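Local coordinates for protein uroporphyrinogen III synthase (Thermus thermophilus, PDB 1WCW) that probably acts as a uroporphyrinogen-III synthase, closing a linear tetrapyrrole into the uroporphyrinogen III ring from which haem and related pigments are made, at residues E20-L25 with P33-V38; D51-L56 with R72-A77; V60-A65 with N148-R153; A218-R223 with D227-W232. All coordinates share one frame; numbering follows the deposited sequence.

Following the chain from the N terminus, interaction 1 closes a short loop by packing helix 19-28 on strand 32-35 of the five-stranded parallel sheet. The chain then enters the second sheet, of mixed direction. There interaction 2 joins helices 50-57 and 68-80, the elements just before and after strand 62-65. That strand opens interaction 3, which runs on to helix 144-152, so interactions 2 and 3 cross; they also touch, with Leu74 CD2 3.6 Å from Phe63 CE1. Interaction 4 comes last, a local strand-helix contact back on the parallel sheet. Its centre lies about 18 Å from that of interaction 1, and the nearest atoms of the two are about 7 Å apart.

Interaction 1: E20-L25 with P33-V38; sequences EAFKAL and PLLFPV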
loop_
_atom_site.group_PDB
_atom_site.type_symbol
_atom_site.label_atom_id
_atom_site.label_comp_id
_atom_site.label_asym_id
_atom_site.label_seq_id
_atom_site.Cartn_x
_atom_site.Cartn_y
_atom_site.Cartn_z
ATOM N N GLU A 20 -2.145 11.633 -13.644
ATOM C CA GLU A 20 -1.764 12.451 -14.776
ATOM C C GLU A 20 -0.640 11.795 -15.593
ATOM O O GLU A 20 -0.631 11.823 -16.847
ATOM C CB GLU A 20 -1.322 13.831 -14.251
ATOM C CG GLU A 20 -1.258 14.989 -15.231
ATOM C CD GLU A 20 -1.024 16.383 -14.523
ATOM O OE1 GLU A 20 0.056 16.615 -13.896
ATOM O OE2 GLU A 20 -1.928 17.255 -14.598
ATOM N N ALA A 21 0.297 11.182 -14.888
ATOM C CA ALA A 21 1.388 10.544 -15.595
ATOM C C ALA A 21 0.822 9.333 -16.321
ATOM O O ALA A 21 1.211 9.052 -17.453
ATOM C CB ALA A 21 2.524 10.107 -14.629
ATOM N N PHE A 22 -0.075 8.595 -15.642
ATOM C CA PHE A 22 -0.673 7.420 -16.266
ATOM C C PHE A 22 -1.363 7.814 -17.571
ATOM O O PHE A 22 -1.182 7.185 -18.619
ATOM C CB PHE A 22 -1.686 6.706 -15.351
ATOM C CG PHE A 22 -2.434 5.611 -16.039
ATOM C CD1 PHE A 22 -1.870 4.368 -16.215
ATOM C CD2 PHE A 22 -3.725 5.852 -16.558
ATOM C CE1 PHE A 22 -2.634 3.353 -16.914
ATOM C CE2 PHE A 22 -4.431 4.876 -17.227
ATOM C CZ PHE A 22 -3.885 3.664 -17.378
ATOM N N LYS A 23 -2.184 8.874 -17.537
ATOM C CA LYS A 23 -2.924 9.280 -18.688
ATOM C C LYS A 23 -2.019 9.670 -19.829
ATOM O O LYS A 23 -2.250 9.276 -20.962
ATOM C CB LYS A 23 -3.849 10.480 -18.293
ATOM C CG LYS A 23 -4.614 11.060 -19.464
ATOM C CD LYS A 23 -5.503 12.236 -19.007
ATOM C CE LYS A 23 -6.206 12.845 -20.244
ATOM N NZ LYS A 23 -5.349 13.663 -21.135
ATOM N N ALA A 24 -1.023 10.485 -19.530
ATOM C CA ALA A 24 -0.104 10.943 -20.555
ATOM C C ALA A 24 0.652 9.809 -21.226
ATOM O O ALA A 24 0.737 9.763 -22.447
ATOM C CB ALA A 24 0.885 11.955 -19.962
ATOM N N LEU A 25 1.203 8.891 -20.439
ATOM C CA LEU A 25 1.962 7.799 -20.944
ATOM C C LEU A 25 1.043 6.865 -21.727
ATOM O O LEU A 25 1.357 6.406 -22.838
ATOM C CB LEU A 25 2.576 7.052 -19.767
ATOM C CG LEU A 25 4.016 6.554 -19.867
ATOM C CD1 LEU A 25 4.225 5.784 -21.168
ATOM C CD2 LEU A 25 4.899 7.769 -19.826
ATOM N N PRO A 33 -6.815 5.849 -21.907
ATOM C CA PRO A 33 -6.763 5.750 -20.446
ATOM C C PRO A 33 -8.056 6.150 -19.785
ATOM O O PRO A 33 -8.744 7.071 -20.244
ATOM C CB PRO A 33 -5.653 6.698 -20.059
ATOM C CG PRO A 33 -5.663 7.752 -21.158
ATOM C CD PRO A 33 -6.106 7.076 -22.401
ATOM N N LEU A 34 -8.438 5.430 -18.750
ATOM C CA LEU A 34 -9.602 5.801 -17.916
ATOM C C LEU A 34 -9.146 5.845 -16.484
ATOM O O LEU A 34 -8.416 4.932 -16.025
ATOM C CB LEU A 34 -10.712 4.811 -18.027
ATOM C CG LEU A 34 -11.290 4.727 -19.452
ATOM C CD1 LEU A 34 -12.287 3.536 -19.535
ATOM C CD2 LEU A 34 -12.028 6.024 -19.771
ATOM N N LEU A 35 -9.569 6.824 -15.717
ATOM C CA LEU A 35 -9.133 7.000 -14.348
ATOM C C LEU A 35 -10.253 6.663 -13.435
ATOM O O LEU A 35 -11.266 7.353 -13.402
ATOM C CB LEU A 35 -8.696 8.459 -14.084
ATOM C CG LEU A 35 -7.629 8.997 -15.055
ATOM C CD1 LEU A 35 -7.341 10.469 -14.717
ATOM C CD2 LEU A 35 -6.354 8.167 -14.957
ATOM N N PHE A 36 -10.045 5.605 -12.650
ATOM C CA PHE A 36 -11.024 5.112 -11.675
ATOM C C PHE A 36 -10.343 4.916 -10.314
ATOM O O PHE A 36 -10.119 3.755 -9.905
ATOM C CB PHE A 36 -11.684 3.805 -12.183
ATOM C CG PHE A 36 -12.646 4.026 -13.314
ATOM C CD1 PHE A 36 -12.367 3.634 -14.613
ATOM C CD2 PHE A 36 -13.878 4.608 -13.059
ATOM C CE1 PHE A 36 -13.349 3.831 -15.624
ATOM C CE2 PHE A 36 -14.799 4.789 -14.081
ATOM C CZ PHE A 36 -14.520 4.398 -15.353
ATOM N N PRO A 37 -10.023 6.000 -9.605
ATOM C CA PRO A 37 -9.376 5.815 -8.299
ATOM C C PRO A 37 -10.299 5.096 -7.338
ATOM O O PRO A 37 -11.512 5.326 -7.308
ATOM C CB PRO A 37 -9.083 7.231 -7.800
ATOM C CG PRO A 37 -9.981 8.103 -8.640
ATOM C CD PRO A 37 -10.155 7.427 -9.983
ATOM N N VAL A 38 -9.727 4.259 -6.495
ATOM C CA VAL A 38 -10.510 3.519 -5.532
ATOM C C VAL A 38 -10.160 3.955 -4.112
ATOM O O VAL A 38 -10.743 3.375 -3.147
ATOM C CB VAL A 38 -10.310 1.992 -5.654
ATOM C CG1 VAL A 38 -10.770 1.484 -7.029
ATOM C CG2 VAL A 38 -8.873 1.578 -5.416
#
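Phe22 meets Pro33 and Leu35 through CD2 and CE2 of its ring, which the strand side chains approach at a slant, and this is where helix and strand are tightly packed. CE2 of Phe22 lies 3.6 Å from CB of Pro33. The neighbouring CD2 of Phe22 runs past CD2 of Leu35 at 3.9 Å, the two side chains passing in opposite directions. With CG anti to its backbone N (chi1 172°), Phe22 carries its ring off the helix and down onto the strand. Tyr13 stacks against this ring, while Leu245 and Leu249 of helix 245-260 also touch it. With an alanine here, Pro33 CB and Leu35 CD2 would probably lose their ring partner and a gap would open beside Tyr13.

The solvent side is looser. Lys23 contributes only its root: CG touches CG of Pro33 at 3.9 Å, and the extended chain then leads away, bending at its end to a salt bridge from NZ to Glu27. The carbonyl O of Lys23 rests 3.7 Å from Pro33 CG, a van der Waals contact.

The short axes pass 8.3 Å apart and run nearly antiparallel, at 163°. That is the geometry of a beta-alpha-beta crossover, here strand 10-13, helix 19-28 and strand 32-35, in a parallel sheet whose 2-1-3-4-5 strand order is flavodoxin-like.

Interaction 2: D51-L56 with R72-A77; sequences DQVRAL and RDLLEA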
loop_
_atom_site.group_PDB
_atom_site.type_symbol
_atom_site.label_atom_id
_atom_site.label_comp_id
_atom_site.label_asym_id
_atom_site.label_seq_id
_atom_site.Cartn_x
_atom_site.Cartn_y
_atom_site.Cartn_z
ATOM N N ASP A 51 -1.159 12.451 21.659
ATOM C CA ASP A 51 -1.062 11.578 22.818
ATOM C C ASP A 51 -0.135 10.351 22.497
ATOM O O ASP A 51 0.715 9.955 23.311
ATOM C CB ASP A 51 -2.523 11.127 23.083
ATOM C CG ASP A 51 -3.440 11.378 21.810
ATOM O OD1 ASP A 51 -3.736 12.555 21.447
ATOM O OD2 ASP A 51 -3.843 10.404 21.132
ATOM N N GLN A 52 -0.315 9.832 21.286
ATOM C CA GLN A 52 0.473 8.675 20.843
ATOM C C GLN A 52 1.924 9.085 20.583
ATOM O O GLN A 52 2.834 8.341 20.913
ATOM C CB GLN A 52 -0.088 8.125 19.556
ATOM C CG GLN A 52 -1.617 7.822 19.595
ATOM C CD GLN A 52 -2.018 6.931 20.726
ATOM O OE1 GLN A 52 -1.558 5.784 20.841
ATOM N NE2 GLN A 52 -2.927 7.435 21.574
ATOM N N VAL A 53 2.125 10.285 20.017
ATOM C CA VAL A 53 3.488 10.759 19.740
ATOM C C VAL A 53 4.221 11.017 21.048
ATOM O O VAL A 53 5.408 10.682 21.196
ATOM C CB VAL A 53 3.483 12.019 18.844
ATOM C CG1 VAL A 53 4.971 12.294 18.468
ATOM C CG2 VAL A 53 2.706 11.777 17.520
ATOM N N ARG A 54 3.522 11.589 22.032
ATOM C CA ARG A 54 4.152 11.816 23.355
ATOM C C ARG A 54 4.586 10.495 24.013
ATOM O O ARG A 54 5.672 10.396 24.604
ATOM C CB ARG A 54 3.177 12.531 24.302
ATOM C CG ARG A 54 2.935 13.977 23.923
ATOM C CD ARG A 54 1.900 14.644 24.860
ATOM N NE ARG A 54 1.903 16.090 24.681
ATOM C CZ ARG A 54 2.962 16.878 24.894
ATOM N NH1 ARG A 54 2.861 18.185 24.691
ATOM N NH2 ARG A 54 4.120 16.370 25.322
ATOM N N ALA A 55 3.721 9.486 23.856
ATOM C CA ALA A 55 4.046 8.176 24.388
ATOM C C ALA A 55 5.303 7.622 23.711
ATOM O O ALA A 55 6.199 7.038 24.369
ATOM C CB ALA A 55 2.869 7.213 24.225
ATOM N N LEU A 56 5.366 7.735 22.370
ATOM C CA LEU A 56 6.568 7.281 21.681
ATOM C C LEU A 56 7.809 8.031 22.204
ATOM O O LEU A 56 8.914 7.453 22.361
ATOM C CB LEU A 56 6.414 7.523 20.168
ATOM C CG LEU A 56 7.603 7.282 19.301
ATOM C CD1 LEU A 56 7.995 5.801 19.390
ATOM C CD2 LEU A 56 7.237 7.657 17.845
ATOM N N ARG A 72 8.068 9.553 7.528
ATOM C CA ARG A 72 8.315 10.972 7.365
ATOM C C ARG A 72 7.269 11.783 8.099
ATOM O O ARG A 72 7.625 12.756 8.821
ATOM C CB ARG A 72 8.340 11.330 5.895
ATOM C CG ARG A 72 9.514 10.682 5.202
ATOM C CD ARG A 72 9.724 11.162 3.710
ATOM N NE ARG A 72 10.738 10.293 3.119
ATOM C CZ ARG A 72 10.469 9.176 2.441
ATOM N NH1 ARG A 72 11.472 8.421 1.963
ATOM N NH2 ARG A 72 9.219 8.869 2.170
ATOM N N ASP A 73 5.993 11.399 7.968
ATOM C CA ASP A 73 4.944 12.139 8.656
ATOM C C ASP A 73 5.119 12.094 10.177
ATOM O O ASP A 73 4.861 13.121 10.866
ATOM C CB ASP A 73 3.543 11.621 8.313
ATOM C CG ASP A 73 3.088 11.970 6.926
ATOM O OD1 ASP A 73 2.015 11.426 6.594
ATOM O OD2 ASP A 73 3.751 12.767 6.194
ATOM N N LEU A 74 5.482 10.950 10.750
ATOM C CA LEU A 74 5.665 10.882 12.158
ATOM C C LEU A 74 6.808 11.756 12.642
ATOM O O LEU A 74 6.675 12.407 13.697
ATOM C CB LEU A 74 5.891 9.396 12.543
ATOM C CG LEU A 74 6.065 9.103 14.002
ATOM C CD1 LEU A 74 4.871 9.522 14.802
ATOM C CD2 LEU A 74 6.278 7.564 14.184
ATOM N N LEU A 75 7.919 11.746 11.939
ATOM C CA LEU A 75 9.044 12.590 12.318
ATOM C C LEU A 75 8.615 14.090 12.244
ATOM O O LEU A 75 8.964 14.873 13.169
ATOM C CB LEU A 75 10.248 12.299 11.401
ATOM C CG LEU A 75 10.859 10.926 11.695
ATOM C CD1 LEU A 75 11.860 10.647 10.616
ATOM C CD2 LEU A 75 11.512 10.881 13.031
ATOM N N GLU A 76 7.846 14.470 11.230
ATOM C CA GLU A 76 7.349 15.834 11.161
ATOM C C GLU A 76 6.430 16.133 12.336
ATOM O O GLU A 76 6.425 17.231 12.847
ATOM C CB GLU A 76 6.553 16.039 9.885
ATOM C CG GLU A 76 7.346 16.109 8.616
ATOM C CD GLU A 76 6.498 16.167 7.302
ATOM O OE1 GLU A 76 7.136 16.041 6.220
ATOM O OE2 GLU A 76 5.245 16.345 7.312
ATOM N N ALA A 77 5.610 15.172 12.757
ATOM C CA ALA A 77 4.721 15.382 13.885
ATOM C C ALA A 77 5.518 15.611 15.141
ATOM O O ALA A 77 5.169 16.501 15.965
ATOM C CB ALA A 77 3.812 14.172 14.076
#
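Leu74 meets Val53 and Leu56 with its two methyl ends, and tracing it outward from the backbone accounts for most of the contact. CB of Leu74 makes no contact with segment 51-56, and CG only comes to 4.3 Å from CD2 of Leu56. CG stands anti to the backbone N (chi1 -178°), which carries the fork out beyond the helix surface. At the fork the branches part company and make the closer contacts. CD1 comes to 4.1 Å from CG2 of Val53, valine and leucine running antiparallel alongside one another. CD2 instead meets CD2 of Leu56 at 3.8 Å, the two leucines meeting end-on, methyl to methyl. The same CD2 of Leu74 also rests on the ring of Phe63 in strand 62-65, which lies between the two helices in sequence.

One turn further along, CB of Ala77 adds a lighter touch, 4.3 Å from CG2 of Val53. That valine methyl is therefore shared by both residues of helix 68-80, and Val53 is further covered by Leu81 and Leu83.

The segment axes stay 11.0 Å apart and cross at -86°, so the helices meet over a small patch that buries 154 Å² in all. Polar groups work elsewhere: Gln52 NE2 gives a nearly straight bond (175°) to Asp51 OD2, and Asp73 pairs with Lys43. The four touching residues are all buried and wholly apolar, which implies that shape and exclusion of water, rather than directed bonds, set how these helices sit.

Interaction 3: V60-A65 with N148-R153; sequences VDLFLA and NALAER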
loop_
_atom_site.group_PDB
_atom_site.type_symbol
_atom_site.label_atom_id
_atom_site.label_comp_id
_atom_site.label_asym_id
_atom_site.label_seq_id
_atom_site.Cartn_x
_atom_site.Cartn_y
_atom_site.Cartn_z
ATOM N N VAL A 60 10.377 3.411 23.565
ATOM C CA VAL A 60 9.727 2.133 23.208
ATOM C C VAL A 60 10.817 1.089 22.948
ATOM O O VAL A 60 11.969 1.426 22.650
ATOM C CB VAL A 60 8.825 2.253 21.931
ATOM C CG1 VAL A 60 7.707 3.259 22.187
ATOM C CG2 VAL A 60 9.631 2.669 20.717
ATOM N N ASP A 61 10.392 -0.156 23.006
ATOM C CA ASP A 61 11.371 -1.219 22.792
ATOM C C ASP A 61 11.509 -1.602 21.358
ATOM O O ASP A 61 12.583 -1.995 20.919
ATOM C CB ASP A 61 10.924 -2.389 23.655
ATOM C CG ASP A 61 10.926 -1.997 25.088
ATOM O OD1 ASP A 61 12.039 -1.852 25.623
ATOM O OD2 ASP A 61 9.824 -1.710 25.634
ATOM N N LEU A 62 10.423 -1.443 20.617
ATOM C CA LEU A 62 10.411 -1.813 19.218
ATOM C C LEU A 62 9.596 -0.774 18.462
ATOM O O LEU A 62 8.587 -0.258 18.957
ATOM C CB LEU A 62 9.787 -3.204 19.066
ATOM C CG LEU A 62 9.780 -3.872 17.702
ATOM C CD1 LEU A 62 9.822 -5.404 17.920
ATOM C CD2 LEU A 62 8.614 -3.459 16.937
ATOM N N PHE A 63 10.057 -0.472 17.263
ATOM C CA PHE A 63 9.354 0.422 16.356
ATOM C C PHE A 63 9.212 -0.291 15.026
ATOM O O PHE A 63 10.170 -0.717 14.412
ATOM C CB PHE A 63 10.147 1.739 16.159
ATOM C CG PHE A 63 9.474 2.700 15.182
ATOM C CD1 PHE A 63 8.294 3.375 15.532
ATOM C CD2 PHE A 63 9.973 2.874 13.907
ATOM C CE1 PHE A 63 7.622 4.207 14.568
ATOM C CE2 PHE A 63 9.325 3.692 12.981
ATOM C CZ PHE A 63 8.173 4.336 13.293
ATOM N N LEU A 64 7.987 -0.409 14.552
ATOM C CA LEU A 64 7.680 -1.065 13.308
ATOM C C LEU A 64 7.083 -0.057 12.298
ATOM O O LEU A 64 5.936 0.473 12.518
ATOM C CB LEU A 64 6.734 -2.238 13.553
ATOM C CG LEU A 64 6.637 -3.329 12.456
ATOM C CD1 LEU A 64 5.904 -4.500 13.088
ATOM C CD2 LEU A 64 5.931 -2.865 11.189
ATOM N N ALA A 65 7.838 0.225 11.256
ATOM C CA ALA A 65 7.402 1.127 10.198
ATOM C C ALA A 65 6.817 0.332 9.044
ATOM O O ALA A 65 7.479 -0.595 8.572
ATOM C CB ALA A 65 8.622 1.923 9.663
ATOM N N ASN A 148 -1.712 -8.700 16.236
ATOM C CA ASN A 148 -1.833 -9.861 17.062
ATOM C C ASN A 148 -0.452 -10.487 17.292
ATOM O O ASN A 148 -0.138 -10.927 18.430
ATOM C CB ASN A 148 -2.802 -10.846 16.409
ATOM C CG ASN A 148 -4.237 -10.416 16.584
ATOM O OD1 ASN A 148 -4.688 -10.221 17.708
ATOM N ND2 ASN A 148 -4.960 -10.262 15.486
ATOM N N ALA A 149 0.388 -10.552 16.248
ATOM C CA ALA A 149 1.731 -11.114 16.469
ATOM C C ALA A 149 2.546 -10.278 17.481
ATOM O O ALA A 149 3.243 -10.843 18.334
ATOM C CB ALA A 149 2.463 -11.202 15.179
ATOM N N LEU A 150 2.466 -8.937 17.464
ATOM C CA LEU A 150 3.219 -8.141 18.416
ATOM C C LEU A 150 2.761 -8.491 19.819
ATOM O O LEU A 150 3.609 -8.599 20.732
ATOM C CB LEU A 150 3.013 -6.651 18.161
ATOM C CG LEU A 150 3.793 -6.165 16.942
ATOM C CD1 LEU A 150 3.266 -4.792 16.601
ATOM C CD2 LEU A 150 5.301 -6.188 17.204
ATOM N N ALA A 151 1.453 -8.669 20.011
ATOM C CA ALA A 151 0.958 -9.018 21.358
ATOM C C ALA A 151 1.432 -10.406 21.756
ATOM O O ALA A 151 1.875 -10.606 22.912
ATOM C CB ALA A 151 -0.590 -8.947 21.376
ATOM N N GLU A 152 1.402 -11.353 20.822
ATOM C CA GLU A 152 1.884 -12.719 21.111
ATOM C C GLU A 152 3.364 -12.704 21.490
ATOM O O GLU A 152 3.828 -13.506 22.332
ATOM C CB GLU A 152 1.645 -13.646 19.913
ATOM C CG GLU A 152 0.203 -14.046 19.713
ATOM C CD GLU A 152 0.028 -14.969 18.496
ATOM O OE1 GLU A 152 0.418 -14.589 17.355
ATOM O OE2 GLU A 152 -0.502 -16.090 18.677
ATOM N N ARG A 153 4.125 -11.810 20.877
ATOM C CA ARG A 153 5.547 -11.692 21.169
ATOM C C ARG A 153 5.856 -10.989 22.488
ATOM O O ARG A 153 7.030 -10.843 22.840
ATOM C CB ARG A 153 6.234 -10.928 20.016
ATOM C CG ARG A 153 6.311 -11.655 18.715
ATOM C CD ARG A 153 7.144 -12.926 18.759
ATOM N NE ARG A 153 7.454 -13.283 17.382
ATOM C CZ ARG A 153 6.614 -13.951 16.606
ATOM N NH1 ARG A 153 5.451 -14.356 17.097
ATOM N NH2 ARG A 153 6.859 -14.098 15.316
#
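Arg153 N bonds to Ala149 O at 2.9 Å, and Glu152 N to Asn148 O at the same distance; these are the shortest polar bonds within the segments, and they close the final turn of the helix that presents Leu150 to the strand. The end of this helix is also tied to the loop that follows helix 120-123 and leads into strand 132-137, where Arg153 donates from NE to Leu127 O and from NH2 to Leu124 O.

Across the interface the contact belongs to three leucines. Leu150 holds its CG beside the backbone N (chi1 -75°), which brings the fork toward two strand residues: CD2 lies 4.3 Å from CD2 of Leu62, and CD1 lies 4.4 Å from CD1 of Leu64. Leu62 and Leu64, two positions apart, project from one face of strand 62-65 toward the helix, whereas Phe63 between them serves the other face, against Leu74 and Leu105. Helix 144-152 thus covers the side of the mixed sheet facing away from helix 68-80, and Leu150 also rests on Ala134 of the adjacent strand.

Methyl separations this wide, and only 97 Å² buried, indicate light van der Waals packing; neighbours such as Pro128 and Leu136 share in it, and the contact across the segments is purely apolar.

Interaction 4: A218-R223 with D227-W232; sequences ALAVGR and DALREW
Leu229 points its CD1 methyl at the strand, where Ala218 and Ala220 turn their CB atoms to meet it. The gaps are 4.1 Å from Leu229 CD1 to Ala218 CB and 4.3 Å from the same CD1 to Ala220 CB, so one leucine branch straddles two alanines on the same face. Val195 and Pro236 pack on the leucine as well, extending the apolar layer between helix 223-231 and the sheet.

At the start of the helix the contact is polar. Gly222 occupies the N-cap position, with a backbone shape that would jam any CB against the carbonyl of Val221. The first helical turn then closes as Asp227 N bonds to Arg223 O over 2.9 Å (154° at the hydrogen), the donor tilted 28° from the carbonyl plane. Asp227 CG sits beside its own backbone N (chi1 -74°), folding the carboxylate back over that carbonyl, with CG only 3.3 Å from Arg223 O.

Two arginines attend the carboxylate without gripping it. Arg230 NE lies 3.6 Å from Asp227 OD2, a long salt bridge in which the oxygen stands well out of the guanidinium plane. Arg223 NE is more distant, 4.7 Å from that same OD2. The charges here probably attract without directed bonds, as a diffuse outer layer, and the backbone bond holds the first turn, which implies that the apolar packing of Leu229 on Ala218 and Ala220 is what joins helix to strand.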
loop_
_atom_site.group_PDB
_atom_site.type_symbol
_atom_site.label_atom_id
_atom_site.label_comp_id
_atom_site.label_asym_id
_atom_site.label_seq_id
_atom_site.Cartn_x
_atom_site.Cartn_y
_atom_site.Cartn_z
ATOM N N ALA A 218 -6.196 -8.006 -15.511
ATOM C CA ALA A 218 -5.698 -7.303 -14.355
ATOM C C ALA A 218 -4.209 -7.141 -14.449
ATOM O O ALA A 218 -3.481 -8.136 -14.747
ATOM C CB ALA A 218 -6.077 -8.045 -13.108
ATOM N N LEU A 219 -3.709 -5.935 -14.258
ATOM C CA LEU A 219 -2.293 -5.645 -14.345
ATOM C C LEU A 219 -1.848 -5.203 -12.979
ATOM O O LEU A 219 -2.555 -4.436 -12.317
ATOM C CB LEU A 219 -1.975 -4.503 -15.353
ATOM C CG LEU A 219 -2.765 -4.619 -16.668
ATOM C CD1 LEU A 219 -2.481 -3.413 -17.540
ATOM C CD2 LEU A 219 -2.444 -5.869 -17.403
ATOM N N ALA A 220 -0.664 -5.680 -12.546
ATOM C CA ALA A 220 -0.186 -5.327 -11.188
ATOM C C ALA A 220 1.204 -4.728 -11.209
ATOM O O ALA A 220 2.056 -5.339 -11.887
ATOM C CB ALA A 220 -0.171 -6.588 -10.270
ATOM N N VAL A 221 1.395 -3.645 -10.516
ATOM C CA VAL A 221 2.756 -3.097 -10.334
ATOM C C VAL A 221 3.164 -3.592 -8.958
ATOM O O VAL A 221 2.608 -3.137 -7.933
ATOM C CB VAL A 221 2.750 -1.571 -10.304
ATOM C CG1 VAL A 221 4.199 -1.038 -10.014
ATOM C CG2 VAL A 221 2.292 -1.042 -11.627
ATOM N N GLY A 222 4.083 -4.563 -8.944
ATOM C CA GLY A 222 4.639 -5.086 -7.692
ATOM C C GLY A 222 4.134 -6.488 -7.369
ATOM O O GLY A 222 2.921 -6.833 -7.608
ATOM N N ARG A 223 5.011 -7.345 -6.839
ATOM C CA ARG A 223 4.629 -8.666 -6.429
ATOM C C ARG A 223 3.588 -8.658 -5.285
ATOM O O ARG A 223 2.734 -9.573 -5.212
ATOM C CB ARG A 223 5.918 -9.458 -5.983
ATOM C CG ARG A 223 5.920 -10.922 -6.295
ATOM C CD ARG A 223 5.893 -11.121 -7.803
ATOM N NE ARG A 223 4.743 -11.941 -8.180
ATOM C CZ ARG A 223 4.523 -12.394 -9.398
ATOM N NH1 ARG A 223 3.462 -13.127 -9.655
ATOM N NH2 ARG A 223 5.399 -12.128 -10.363
ATOM N N ASP A 227 0.020 -10.465 -5.415
ATOM C CA ASP A 227 -0.418 -11.421 -4.429
ATOM C C ASP A 227 -1.733 -11.017 -3.832
ATOM O O ASP A 227 -2.534 -11.904 -3.511
ATOM C CB ASP A 227 0.681 -11.659 -3.348
ATOM C CG ASP A 227 1.860 -12.511 -3.867
ATOM O OD1 ASP A 227 2.950 -12.470 -3.256
ATOM O OD2 ASP A 227 1.701 -13.242 -4.864
ATOM N N ALA A 228 -2.065 -9.742 -3.722
ATOM C CA ALA A 228 -3.349 -9.345 -3.242
ATOM C C ALA A 228 -4.447 -9.800 -4.222
ATOM O O ALA A 228 -5.520 -10.254 -3.774
ATOM C CB ALA A 228 -3.400 -7.841 -3.031
ATOM N N LEU A 229 -4.220 -9.640 -5.509
ATOM C CA LEU A 229 -5.185 -10.150 -6.473
ATOM C C LEU A 229 -5.377 -11.632 -6.332
ATOM O O LEU A 229 -6.514 -12.171 -6.360
ATOM C CB LEU A 229 -4.701 -9.784 -7.885
ATOM C CG LEU A 229 -4.988 -8.317 -8.253
ATOM C CD1 LEU A 229 -4.154 -7.911 -9.441
ATOM C CD2 LEU A 229 -6.487 -8.101 -8.606
ATOM N N ARG A 230 -4.251 -12.350 -6.203
ATOM C CA ARG A 230 -4.341 -13.819 -6.118
ATOM C C ARG A 230 -5.115 -14.256 -4.882
ATOM O O ARG A 230 -5.861 -15.246 -4.956
ATOM C CB ARG A 230 -2.926 -14.451 -6.119
ATOM C CG ARG A 230 -2.203 -14.304 -7.475
ATOM C CD ARG A 230 -0.683 -14.538 -7.367
ATOM N NE ARG A 230 -0.245 -15.699 -6.640
ATOM C CZ ARG A 230 0.253 -16.808 -7.206
ATOM N NH1 ARG A 230 0.675 -17.819 -6.450
ATOM N NH2 ARG A 230 0.292 -16.921 -8.517
ATOM N N GLU A 231 -4.995 -13.559 -3.781
ATOM C CA GLU A 231 -5.732 -13.920 -2.551
ATOM C C GLU A 231 -7.233 -13.740 -2.775
ATOM O O GLU A 231 -8.027 -14.378 -2.059
ATOM C CB GLU A 231 -5.280 -13.047 -1.392
ATOM C CG GLU A 231 -3.809 -13.199 -0.950
ATOM C CD GLU A 231 -3.461 -12.150 0.113
ATOM O OE1 GLU A 231 -4.225 -12.039 1.103
ATOM O OE2 GLU A 231 -2.445 -11.415 -0.036
ATOM N N TRP A 232 -7.664 -12.888 -3.706
ATOM C CA TRP A 232 -9.083 -12.745 -4.013
ATOM C C TRP A 232 -9.485 -13.658 -5.156
ATOM O O TRP A 232 -10.602 -13.525 -5.641
ATOM C CB TRP A 232 -9.447 -11.293 -4.314
ATOM C CG TRP A 232 -9.524 -10.457 -3.082
ATOM C CD1 TRP A 232 -8.531 -9.635 -2.511
ATOM C CD2 TRP A 232 -10.669 -10.308 -2.219
ATOM N NE1 TRP A 232 -8.999 -9.020 -1.399
ATOM C CE2 TRP A 232 -10.303 -9.412 -1.180
ATOM C CE3 TRP A 232 -11.970 -10.843 -2.216
ATOM C CZ2 TRP A 232 -11.179 -9.008 -0.163
ATOM C CZ3 TRP A 232 -12.857 -10.436 -1.202
ATOM C CH2 TRP A 232 -12.458 -9.536 -0.183
#